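Local coordinates for periplasmic sugar-binding domain protein (Pseudomonas fluorescens Pf-5, PDB 3H75) that probably binds a carbohydrate in the periplasm, as a two-domain member of the bacterial solute-binding protein 2 family, at residues T49-Q52 against A53-L56. Residues are numbered along the deposited sequence; the frame is centred on the assembly and turned at random.
Sequences TLQQ and AREL
Gln51 and Glu55, one helical turn apart, join through a side-chain hydrogen bond from Gln51 NE2 to Glu55 OE2, 3.3 Å long and moderately bent. Glu55 OE2 lies nearly in the amide plane of Gln51, and the N-H meets it on the anti side of the carboxylate; amide and carboxylate are turned 55° from each other. A bend at chi2 of Gln51 (57°) turns its amide across the helix surface toward Arg54, bringing OE1 over one face of the guanidinium, 4.2 Å above the plane and toward its rim. On the neighbouring i to i+4 diagonal, Leu50 CD2 approaches Arg54 NH2 obliquely at 3.8 Å. Helix 46-58 follows strand 36-41 and leads into strand 65-69 of the parallel sheet, as expected of the alternating alpha/beta units of periplasmic binding proteins. Its backbone ladder underlies these pairs: Arg54 N donates to Leu50 O at 2.8 Å, whereas the bond from Leu56 N to Gln52 O is more bent, at 137°. Further out, Leu50 and Ala53 pack on Ile78 of helix 74-82, and Ala53 and Leu56 meet Leu9 and Val7 of strand 5-10, respectively. Gln52, extended beyond CG, sends its NE2 to the carbonyl of Tyr41, tying the helix to the end of strand 36-41.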
# COMPACT_ATOMS: atom_id res chain seq x y z
N THR A 49 12.50 -12.04 7.01
CA THR A 49 11.15 -12.22 7.54
C THR A 49 10.96 -13.69 7.90
O THR A 49 10.43 -14.02 8.96
CB THR A 49 10.09 -11.80 6.51
OG1 THR A 49 10.24 -10.40 6.21
CG2 THR A 49 8.68 -12.06 7.04
N LEU A 50 11.41 -14.57 7.02
CA LEU A 50 11.28 -16.00 7.26
C LEU A 50 12.07 -16.41 8.49
O LEU A 50 11.57 -17.16 9.33
CB LEU A 50 11.78 -16.78 6.04
CG LEU A 50 11.77 -18.31 6.16
CD1 LEU A 50 10.35 -18.82 6.36
CD2 LEU A 50 12.38 -18.90 4.90
N GLN A 51 13.30 -15.91 8.61
CA GLN A 51 14.13 -16.26 9.75
C GLN A 51 13.55 -15.71 11.05
O GLN A 51 13.63 -16.37 12.09
CB GLN A 51 15.55 -15.73 9.55
CG GLN A 51 16.61 -16.48 10.34
CD GLN A 51 16.61 -17.97 10.04
OE1 GLN A 51 16.52 -18.38 8.88
NE2 GLN A 51 16.73 -18.79 11.08
N GLN A 52 12.97 -14.51 11.00
CA GLN A 52 12.37 -13.91 12.18
C GLN A 52 11.20 -14.76 12.66
O GLN A 52 11.03 -14.97 13.85
CB GLN A 52 11.90 -12.48 11.87
CG GLN A 52 13.06 -11.51 11.69
CD GLN A 52 12.64 -10.23 11.00
OE1 GLN A 52 11.56 -10.14 10.43
NE2 GLN A 52 13.51 -9.23 11.03
N ALA A 53 10.40 -15.26 11.72
CA ALA A 53 9.26 -16.10 12.08
C ALA A 53 9.76 -17.46 12.58
O ALA A 53 9.31 -17.95 13.61
CB ALA A 53 8.36 -16.30 10.86
N ARG A 54 10.70 -18.06 11.86
CA ARG A 54 11.24 -19.36 12.24
C ARG A 54 11.73 -19.34 13.68
O ARG A 54 11.41 -20.23 14.47
CB ARG A 54 12.40 -19.75 11.31
CG ARG A 54 12.96 -21.14 11.58
CD ARG A 54 14.00 -21.56 10.54
NE ARG A 54 13.47 -21.48 9.18
CZ ARG A 54 14.06 -22.01 8.11
NH1 ARG A 54 15.20 -22.68 8.24
NH2 ARG A 54 13.51 -21.88 6.91
N GLU A 55 12.50 -18.32 14.04
CA GLU A 55 13.03 -18.22 15.39
C GLU A 55 11.97 -17.86 16.43
O GLU A 55 12.10 -18.22 17.60
CB GLU A 55 14.21 -17.24 15.41
CG GLU A 55 15.43 -17.80 14.65
CD GLU A 55 16.61 -16.85 14.61
OE1 GLU A 55 16.97 -16.29 15.67
OE2 GLU A 55 17.20 -16.68 13.52
N LEU A 56 10.91 -17.17 16.01
CA LEU A 56 9.83 -16.82 16.93
C LEU A 56 9.10 -18.08 17.36
O LEU A 56 8.74 -18.24 18.53
CB LEU A 56 8.83 -15.87 16.26
CG LEU A 56 8.98 -14.36 16.47
CD1 LEU A 56 7.91 -13.64 15.65
CD2 LEU A 56 8.83 -14.02 17.94